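Local coordinates for protein translation initiation factor eIF2B subunit delta (Schizosaccharomyces pombe, PDB 5B04) that forms part of eIF2B, the complex that catalyses exchange of GDP for GTP on the gamma subunit of translation initiation factor eIF2, at residues H142-K151 with D166-D177; L207-I215 with S378-Q386. All coordinates share one frame; numbering follows the deposited sequence.

Interaction 1: H142-K151 with D166-D177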
loop_
_atom_site.group_PDB
_atom_site.type_symbol
_atom_site.label_atom_id
_atom_site.label_comp_id
_atom_site.label_asym_id
_atom_site.label_seq_id
_atom_site.Cartn_x
_atom_site.Cartn_y
_atom_site.Cartn_z
ATOM N N HIS G 142 31.055 22.301 -29.892
ATOM C CA HIS G 142 31.890 21.529 -30.806
ATOM C C HIS G 142 31.031 20.652 -31.717
ATOM O O HIS G 142 30.006 20.128 -31.282
ATOM C CB HIS G 142 32.884 20.673 -30.013
ATOM C CG HIS G 142 33.940 20.027 -30.855
ATOM N ND1 HIS G 142 33.718 18.868 -31.567
ATOM C CD2 HIS G 142 35.224 20.376 -31.098
ATOM C CE1 HIS G 142 34.819 18.533 -32.214
ATOM N NE2 HIS G 142 35.750 19.430 -31.945
ATOM N N PRO G 143 31.437 20.510 -32.991
ATOM C CA PRO G 143 30.737 19.671 -33.972
ATOM C C PRO G 143 30.440 18.257 -33.473
ATOM O O PRO G 143 29.311 17.787 -33.615
ATOM C CB PRO G 143 31.714 19.632 -35.147
ATOM C CG PRO G 143 32.408 20.941 -35.077
ATOM C CD PRO G 143 32.540 21.267 -33.610
ATOM N N ALA G 144 31.440 17.594 -32.901
ATOM C CA ALA G 144 31.272 16.238 -32.388
ATOM C C ALA G 144 30.221 16.190 -31.283
ATOM O O ALA G 144 29.526 15.187 -31.119
ATOM C CB ALA G 144 32.598 15.694 -31.882
ATOM N N VAL G 145 30.112 17.279 -30.529
ATOM C CA VAL G 145 29.101 17.390 -29.485
ATOM C C VAL G 145 27.712 17.520 -30.104
ATOM O O VAL G 145 26.743 16.945 -29.608
ATOM C CB VAL G 145 29.371 18.597 -28.561
ATOM C CG1 VAL G 145 28.288 18.720 -27.502
ATOM C CG2 VAL G 145 30.737 18.467 -27.915
ATOM N N ILE G 146 27.630 18.273 -31.197
ATOM C CA ILE G 146 26.365 18.498 -31.892
ATOM C C ILE G 146 25.770 17.197 -32.424
ATOM O O ILE G 146 24.598 16.901 -32.193
ATOM C CB ILE G 146 26.534 19.480 -33.066
ATOM C CG1 ILE G 146 27.042 20.832 -32.566
ATOM C CG2 ILE G 146 25.221 19.649 -33.814
ATOM C CD1 ILE G 146 27.264 21.846 -33.668
ATOM N N ARG G 147 26.588 16.427 -33.136
ATOM C CA ARG G 147 26.144 15.165 -33.719
ATOM C C ARG G 147 25.739 14.174 -32.636
ATOM O O ARG G 147 24.830 13.365 -32.829
ATOM C CB ARG G 147 27.240 14.566 -34.601
ATOM C CG ARG G 147 27.862 15.557 -35.569
ATOM C CD ARG G 147 28.720 14.860 -36.611
ATOM N NE ARG G 147 29.266 15.803 -37.582
ATOM C CZ ARG G 147 29.212 15.634 -38.900
ATOM N NH1 ARG G 147 28.633 14.555 -39.410
ATOM N NH2 ARG G 147 29.736 16.545 -39.709
ATOM N N LEU G 148 26.418 14.242 -31.496
ATOM C CA LEU G 148 26.075 13.405 -30.355
ATOM C C LEU G 148 24.729 13.831 -29.783
ATOM O O LEU G 148 23.935 12.997 -29.350
ATOM C CB LEU G 148 27.158 13.482 -29.278
ATOM C CG LEU G 148 27.006 12.516 -28.101
ATOM C CD1 LEU G 148 27.221 11.081 -28.557
ATOM C CD2 LEU G 148 27.965 12.879 -26.976
ATOM N N GLY G 149 24.479 15.137 -29.792
ATOM C CA GLY G 149 23.222 15.680 -29.314
ATOM C C GLY G 149 22.054 15.232 -30.169
ATOM O O GLY G 149 20.963 14.973 -29.660
ATOM N N LEU G 150 22.285 15.139 -31.474
ATOM C CA LEU G 150 21.258 14.675 -32.398
ATOM C C LEU G 150 20.962 13.193 -32.190
ATOM O O LEU G 150 19.804 12.788 -32.127
ATOM C CB LEU G 150 21.680 14.925 -33.847
ATOM C CG LEU G 150 21.813 16.381 -34.293
ATOM C CD1 LEU G 150 22.191 16.449 -35.762
ATOM C CD2 LEU G 150 20.524 17.145 -34.033
ATOM N N LYS G 151 22.015 12.391 -32.076
ATOM C CA LYS G 151 21.866 10.946 -31.956
ATOM C C LYS G 151 21.273 10.543 -30.610
ATOM O O LYS G 151 20.523 9.569 -30.521
ATOM C CB LYS G 151 23.211 10.251 -32.164
ATOM C CG LYS G 151 23.224 9.323 -33.362
ATOM C CD LYS G 151 24.424 8.393 -33.348
ATOM C CE LYS G 151 25.704 9.118 -32.986
ATOM N NZ LYS G 151 26.869 8.197 -33.074
ATOM N N ASP G 166 30.524 6.834 -26.059
ATOM C CA ASP G 166 30.483 7.877 -27.079
ATOM C C ASP G 166 30.693 9.260 -26.473
ATOM O O ASP G 166 31.330 10.119 -27.082
ATOM C CB ASP G 166 29.154 7.835 -27.838
ATOM C CG ASP G 166 29.079 6.682 -28.821
ATOM O OD1 ASP G 166 29.666 5.617 -28.537
ATOM O OD2 ASP G 166 28.434 6.843 -29.878
ATOM N N LEU G 167 30.155 9.468 -25.275
ATOM C CA LEU G 167 30.297 10.743 -24.579
ATOM C C LEU G 167 31.758 11.054 -24.286
ATOM O O LEU G 167 32.217 12.179 -24.482
ATOM C CB LEU G 167 29.499 10.740 -23.274
ATOM C CG LEU G 167 29.601 12.016 -22.438
ATOM C CD1 LEU G 167 28.896 13.168 -23.135
ATOM C CD2 LEU G 167 29.041 11.802 -21.041
ATOM N N LEU G 168 32.481 10.045 -23.813
ATOM C CA LEU G 168 33.883 10.211 -23.452
ATOM C C LEU G 168 34.756 10.426 -24.685
ATOM O O LEU G 168 35.543 11.371 -24.731
ATOM C CB LEU G 168 34.371 9.002 -22.655
ATOM C CG LEU G 168 33.807 8.915 -21.235
ATOM C CD1 LEU G 168 34.239 7.634 -20.545
ATOM C CD2 LEU G 168 34.229 10.130 -20.424
ATOM N N LYS G 169 34.604 9.556 -25.680
ATOM C CA LYS G 169 35.369 9.656 -26.922
ATOM C C LYS G 169 35.139 10.993 -27.620
ATOM O O LYS G 169 36.041 11.530 -28.265
ATOM C CB LYS G 169 35.010 8.504 -27.865
ATOM C CG LYS G 169 35.460 7.139 -27.374
ATOM C CD LYS G 169 34.801 6.016 -28.158
ATOM C CE LYS G 169 35.224 6.022 -29.616
ATOM N NZ LYS G 169 34.610 4.891 -30.368
ATOM N N THR G 170 33.929 11.525 -27.485
ATOM C CA THR G 170 33.605 12.838 -28.029
ATOM C C THR G 170 34.352 13.925 -27.266
ATOM O O THR G 170 34.895 14.855 -27.863
ATOM C CB THR G 170 32.088 13.117 -27.972
ATOM O OG1 THR G 170 31.403 12.222 -28.855
ATOM C CG2 THR G 170 31.786 14.552 -28.383
ATOM N N PHE G 171 34.390 13.795 -25.943
ATOM C CA PHE G 171 35.043 14.787 -25.095
ATOM C C PHE G 171 36.555 14.807 -25.287
ATOM O O PHE G 171 37.203 15.819 -25.022
ATOM C CB PHE G 171 34.703 14.540 -23.624
ATOM C CG PHE G 171 33.369 15.096 -23.213
ATOM C CD1 PHE G 171 32.669 15.946 -24.054
ATOM C CD2 PHE G 171 32.817 14.775 -21.984
ATOM C CE1 PHE G 171 31.443 16.461 -23.680
ATOM C CE2 PHE G 171 31.590 15.289 -21.603
ATOM C CZ PHE G 171 30.903 16.133 -22.453
ATOM N N LYS G 172 37.119 13.692 -25.742
ATOM C CA LYS G 172 38.535 13.669 -26.086
ATOM C C LYS G 172 38.763 14.544 -27.307
ATOM O O LYS G 172 39.680 15.362 -27.329
ATOM C CB LYS G 172 39.028 12.246 -26.352
ATOM C CG LYS G 172 38.608 11.235 -25.305
ATOM C CD LYS G 172 39.494 9.997 -25.324
ATOM C CE LYS G 172 40.012 9.672 -26.710
ATOM N NZ LYS G 172 40.836 8.433 -26.694
ATOM N N ILE G 173 37.914 14.366 -28.315
ATOM C CA ILE G 173 37.925 15.211 -29.503
ATOM C C ILE G 173 37.742 16.672 -29.105
ATOM O O ILE G 173 38.391 17.562 -29.654
ATOM C CB ILE G 173 36.816 14.807 -30.500
ATOM C CG1 ILE G 173 37.007 13.360 -30.962
ATOM C CG2 ILE G 173 36.792 15.751 -31.693
ATOM C CD1 ILE G 173 37.974 13.203 -32.119
ATOM N N VAL G 174 36.857 16.903 -28.140
ATOM C CA VAL G 174 36.626 18.240 -27.611
ATOM C C VAL G 174 37.912 18.825 -27.041
ATOM O O VAL G 174 38.338 19.906 -27.439
ATOM C CB VAL G 174 35.542 18.239 -26.516
ATOM C CG1 VAL G 174 35.502 19.582 -25.801
ATOM C CG2 VAL G 174 34.188 17.905 -27.113
ATOM N N ILE G 175 38.532 18.093 -26.120
ATOM C CA ILE G 175 39.759 18.541 -25.473
ATOM C C ILE G 175 40.930 18.581 -26.460
ATOM O O ILE G 175 41.766 19.485 -26.406
ATOM C CB ILE G 175 40.111 17.639 -24.265
ATOM C CG1 ILE G 175 39.116 17.875 -23.127
ATOM C CG2 ILE G 175 41.525 17.903 -23.772
ATOM C CD1 ILE G 175 39.337 16.989 -21.922
ATOM N N GLN G 176 40.974 17.614 -27.373
ATOM C CA GLN G 176 42.034 17.563 -28.378
ATOM C C GLN G 176 42.005 18.791 -29.286
ATOM O O GLN G 176 43.045 19.383 -29.574
ATOM C CB GLN G 176 41.922 16.290 -29.222
ATOM C CG GLN G 176 43.001 16.146 -30.282
ATOM C CD GLN G 176 44.368 15.858 -29.691
ATOM O OE1 GLN G 176 45.044 16.757 -29.191
ATOM N NE2 GLN G 176 44.781 14.597 -29.747
ATOM N N ASP G 177 40.811 19.170 -29.732
ATOM C CA ASP G 177 40.652 20.338 -30.592
ATOM C C ASP G 177 40.625 21.606 -29.742
ATOM O O ASP G 177 40.678 22.716 -30.269
ATOM C CB ASP G 177 39.387 20.214 -31.446
ATOM C CG ASP G 177 39.544 19.218 -32.578
ATOM O OD1 ASP G 177 40.696 18.925 -32.960
ATOM O OD2 ASP G 177 38.512 18.732 -33.089
#

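Interaction 2: L207-I215 with S378-Q386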
loop_
_atom_site.group_PDB
_atom_site.type_symbol
_atom_site.label_atom_id
_atom_site.label_comp_id
_atom_site.label_asym_id
_atom_site.label_seq_id
_atom_site.Cartn_x
_atom_site.Cartn_y
_atom_site.Cartn_z
ATOM N N LEU G 207 20.839 13.556 -18.896
ATOM C CA LEU G 207 22.019 12.712 -18.749
ATOM C C LEU G 207 21.713 11.390 -18.057
ATOM O O LEU G 207 20.966 11.345 -17.080
ATOM C CB LEU G 207 23.106 13.454 -17.971
ATOM C CG LEU G 207 23.706 14.688 -18.644
ATOM C CD1 LEU G 207 24.658 15.397 -17.696
ATOM C CD2 LEU G 207 24.418 14.297 -19.928
ATOM N N SER G 208 22.297 10.315 -18.575
ATOM C CA SER G 208 22.199 9.016 -17.928
ATOM C C SER G 208 23.109 9.009 -16.705
ATOM O O SER G 208 24.018 9.832 -16.603
ATOM C CB SER G 208 22.582 7.894 -18.895
ATOM O OG SER G 208 23.972 7.629 -18.853
ATOM N N ILE G 209 22.857 8.090 -15.779
ATOM C CA ILE G 209 23.685 7.968 -14.583
ATOM C C ILE G 209 25.131 7.658 -14.962
ATOM O O ILE G 209 26.066 8.252 -14.422
ATOM C CB ILE G 209 23.151 6.877 -13.634
ATOM C CG1 ILE G 209 21.851 7.339 -12.974
ATOM C CG2 ILE G 209 24.181 6.537 -12.569
ATOM C CD1 ILE G 209 22.030 8.507 -12.028
ATOM N N SER G 210 25.301 6.737 -15.906
ATOM C CA SER G 210 26.623 6.360 -16.394
ATOM C C SER G 210 27.364 7.556 -16.984
ATOM O O SER G 210 28.576 7.687 -16.824
ATOM C CB SER G 210 26.507 5.249 -17.439
ATOM O OG SER G 210 25.661 5.638 -18.507
ATOM N N MET G 211 26.626 8.425 -17.666
ATOM C CA MET G 211 27.208 9.626 -18.251
ATOM C C MET G 211 27.575 10.634 -17.167
ATOM O O MET G 211 28.652 11.228 -17.200
ATOM C CB MET G 211 26.243 10.256 -19.258
ATOM C CG MET G 211 25.979 9.391 -20.481
ATOM S SD MET G 211 24.576 9.958 -21.462
ATOM C CE MET G 211 25.226 11.483 -22.139
ATOM N N GLY G 212 26.676 10.815 -16.204
ATOM C CA GLY G 212 26.897 11.750 -15.116
ATOM C C GLY G 212 28.075 11.370 -14.242
ATOM O O GLY G 212 28.803 12.234 -13.754
ATOM N N ASN G 213 28.264 10.069 -14.043
ATOM C CA ASN G 213 29.375 9.571 -13.243
ATOM C C ASN G 213 30.707 9.717 -13.968
ATOM O O ASN G 213 31.741 9.953 -13.344
ATOM C CB ASN G 213 29.139 8.110 -12.858
ATOM C CG ASN G 213 28.020 7.946 -11.851
ATOM O OD1 ASN G 213 27.360 8.917 -11.476
ATOM N ND2 ASN G 213 27.797 6.714 -11.406
ATOM N N ALA G 214 30.677 9.574 -15.289
ATOM C CA ALA G 214 31.868 9.775 -16.106
ATOM C C ALA G 214 32.193 11.260 -16.199
ATOM O O ALA G 214 33.333 11.646 -16.458
ATOM C CB ALA G 214 31.675 9.182 -17.488
ATOM N N ILE G 215 31.177 12.088 -15.987
ATOM C CA ILE G 215 31.350 13.534 -15.991
ATOM C C ILE G 215 32.065 13.985 -14.719
ATOM O O ILE G 215 33.003 14.781 -14.777
ATOM C CB ILE G 215 29.995 14.257 -16.132
ATOM C CG1 ILE G 215 29.555 14.260 -17.598
ATOM C CG2 ILE G 215 30.083 15.682 -15.629
ATOM C CD1 ILE G 215 28.281 15.028 -17.854
ATOM N N SER G 378 30.186 -1.359 -12.304
ATOM C CA SER G 378 30.317 -0.651 -11.033
ATOM C C SER G 378 30.166 0.861 -11.166
ATOM O O SER G 378 29.624 1.514 -10.275
ATOM C CB SER G 378 31.666 -0.967 -10.385
ATOM O OG SER G 378 32.737 -0.549 -11.213
ATOM N N TYR G 379 30.641 1.415 -12.276
ATOM C CA TYR G 379 30.640 2.864 -12.460
ATOM C C TYR G 379 29.230 3.414 -12.653
ATOM O O TYR G 379 29.027 4.629 -12.667
ATOM C CB TYR G 379 31.523 3.256 -13.647
ATOM C CG TYR G 379 30.858 3.104 -14.995
ATOM C CD1 TYR G 379 30.633 1.849 -15.545
ATOM C CD2 TYR G 379 30.462 4.218 -15.724
ATOM C CE1 TYR G 379 30.027 1.708 -16.780
ATOM C CE2 TYR G 379 29.856 4.086 -16.957
ATOM C CZ TYR G 379 29.641 2.830 -17.481
ATOM O OH TYR G 379 29.037 2.695 -18.710
ATOM N N LYS G 380 28.259 2.518 -12.804
ATOM C CA LYS G 380 26.867 2.924 -12.944
ATOM C C LYS G 380 26.143 2.876 -11.601
ATOM O O LYS G 380 24.929 3.073 -11.532
ATOM C CB LYS G 380 26.152 2.046 -13.973
ATOM C CG LYS G 380 26.637 2.269 -15.398
ATOM C CD LYS G 380 25.742 1.589 -16.420
ATOM C CE LYS G 380 25.808 0.079 -16.297
ATOM N NZ LYS G 380 25.096 -0.601 -17.415
ATOM N N PHE G 381 26.893 2.614 -10.535
ATOM C CA PHE G 381 26.349 2.704 -9.185
ATOM C C PHE G 381 26.176 4.178 -8.844
ATOM O O PHE G 381 26.943 5.018 -9.314
ATOM C CB PHE G 381 27.260 2.023 -8.156
ATOM C CG PHE G 381 27.308 0.518 -8.261
ATOM C CD1 PHE G 381 26.791 -0.146 -9.363
ATOM C CD2 PHE G 381 27.870 -0.234 -7.242
ATOM C CE1 PHE G 381 26.843 -1.526 -9.448
ATOM C CE2 PHE G 381 27.923 -1.612 -7.321
ATOM C CZ PHE G 381 27.409 -2.259 -8.425
ATOM N N THR G 382 25.176 4.501 -8.032
ATOM C CA THR G 382 24.934 5.893 -7.670
ATOM C C THR G 382 24.641 6.056 -6.182
ATOM O O THR G 382 24.205 5.118 -5.514
ATOM C CB THR G 382 23.765 6.491 -8.481
ATOM O OG1 THR G 382 23.676 7.900 -8.233
ATOM C CG2 THR G 382 22.450 5.828 -8.102
ATOM N N GLU G 383 24.895 7.256 -5.669
ATOM C CA GLU G 383 24.605 7.574 -4.277
ATOM C C GLU G 383 23.115 7.840 -4.087
ATOM O O GLU G 383 22.619 7.880 -2.962
ATOM C CB GLU G 383 25.416 8.787 -3.818
ATOM C CG GLU G 383 26.917 8.560 -3.767
ATOM C CD GLU G 383 27.673 9.792 -3.309
ATOM O OE1 GLU G 383 27.556 10.844 -3.973
ATOM O OE2 GLU G 383 28.380 9.710 -2.283
ATOM N N ARG G 384 22.413 8.017 -5.200
ATOM C CA ARG G 384 21.001 8.383 -5.180
ATOM C C ARG G 384 20.115 7.249 -4.670
ATOM O O ARG G 384 20.321 6.083 -5.008
ATOM C CB ARG G 384 20.549 8.809 -6.580
ATOM C CG ARG G 384 19.178 9.466 -6.623
ATOM C CD ARG G 384 18.983 10.246 -7.915
ATOM N NE ARG G 384 18.654 9.380 -9.044
ATOM C CZ ARG G 384 18.682 9.771 -10.314
ATOM N NH1 ARG G 384 19.037 11.011 -10.620
ATOM N NH2 ARG G 384 18.364 8.920 -11.280
ATOM N N ILE G 385 19.133 7.605 -3.850
ATOM C CA ILE G 385 18.139 6.652 -3.368
ATOM C C ILE G 385 16.736 7.217 -3.541
ATOM O O ILE G 385 16.380 8.219 -2.919
ATOM C CB ILE G 385 18.352 6.292 -1.885
ATOM C CG1 ILE G 385 19.684 5.569 -1.691
ATOM C CG2 ILE G 385 17.207 5.428 -1.379
ATOM C CD1 ILE G 385 19.924 5.106 -0.270
ATOM N N GLN G 386 15.941 6.578 -4.392
ATOM C CA GLN G 386 14.559 6.989 -4.593
ATOM C C GLN G 386 13.604 5.882 -4.160
ATOM O O GLN G 386 13.860 4.701 -4.393
ATOM C CB GLN G 386 14.316 7.377 -6.052
ATOM C CG GLN G 386 14.902 6.416 -7.069
ATOM C CD GLN G 386 14.799 6.941 -8.488
ATOM O OE1 GLN G 386 15.805 7.095 -9.181
ATOM N NE2 GLN G 386 13.577 7.220 -8.929
#

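Interaction 1: H142-K151 with D166-D177
H142 reaches across to D177 at one end of the contact. Its CB lies 4.2 Å from V174 CG2. With CG anti to the backbone N (chi1 -170°), the ring swings toward helix 160-177. ND1 turns back to accept from A144 N, capping the first turn of helix 143-154. CD2 approaches D177, CE1 lies 3.5 Å from I173 CG2, and at the tip NE2 donates to D177 OD2 over 3.1 Å, close to the ring plane and on the anti lone pair of the carboxylate. This division of roles is consistent with a neutral ring carrying its proton on NE2. Segments 143-151 and 166-177 run nearly antiparallel, at 158° with axes 9.2 Å apart at closest, as in a helical hairpin. A144 and T170 are small enough for the backbones to be nearest here: T170 CG2 lies 3.8 Å from A144 CB, while T170 OG1 bonds back to D166 O. V145 CG2 meets V174 CG2 at 3.6 Å, and L148 sets CD2 against L167 CD1 and CD1 against D166 CB. Beyond them K151 NZ makes a long salt bridge to D166 OD2 (3.8 Å); D166 OD1 is hydrogen-bonded to Q162. P36 of the gamma subunit packs on both H142 and D177.

Interaction 2: L207-I215 with S378-Q386
A single amide nitrogen, N213 ND2, serves two backbone carbonyls of the facing loop. It donates to Y379 O at 2.7 Å in a nearly straight bond (165°), with the oxygen close to the amide plane, and more weakly to F381 O at 2.8 Å, where the angle falls to 128°. Asparagine suits the place because its NH2 has two hydrogens to give, and its short chain, with CG beside the backbone N (chi1 -70°), delivers them from the helix surface to a turn whose carbonyls face it. That turn is a short 3-10 segment, 378-380, closed by the bond from F381 N to S378 O. It follows strand 372-375 of the largely parallel, Rossmann-like sheet, whereas N213 belongs to helix 209-224 of the N-terminal helical part, so the contact joins these two parts of the fold.

One turn earlier, S210 brings its CB obliquely to the Y379 ring, 3.6 Å from CE2, and equally near K380 CG, which itself lies over one face of that ring. A small serine lets the backbones come close here, and its OG is engaged with S208 OG and S160 O. The phenol OH is bonded to N161, and K380 NZ leads away to G343 O and E377. I209 touches the loop further along: CG2 lies 3.7 Å from K380 O and 4.1 Å from T382 CB. Its CD1 sits over one face of the R384 guanidinium, offset toward the rim and 3.8 Å from NH2. This apolar methyl suits the flat face of a group that also makes a cation-pi contact with Y392. Within the loop, T382 OG1 accepts from R384 N, forming an ST turn that shapes the chain where it passes the isoleucine.

Helix 160-177 connects the two sites: L167 and L168, on the helix of interaction 1, pack against M211, A214 and I215 of helix 209-224 in interaction 2, although the contact centres lie about 20 Å apart. Both contacts are partly buried. Interaction 2 lies nearer the centre of the chain, about 10 Å away against 19 Å, whereas interaction 1 borders the gamma subunit. Their chemistry follows from what they join. Two neighbouring helices of one helical region, their backbone groups largely used within the helices, meet mainly through side chains, and the one hydrogen bond between them joins two side chains. A helix meeting a loop instead finds main-chain carbonyls to bind.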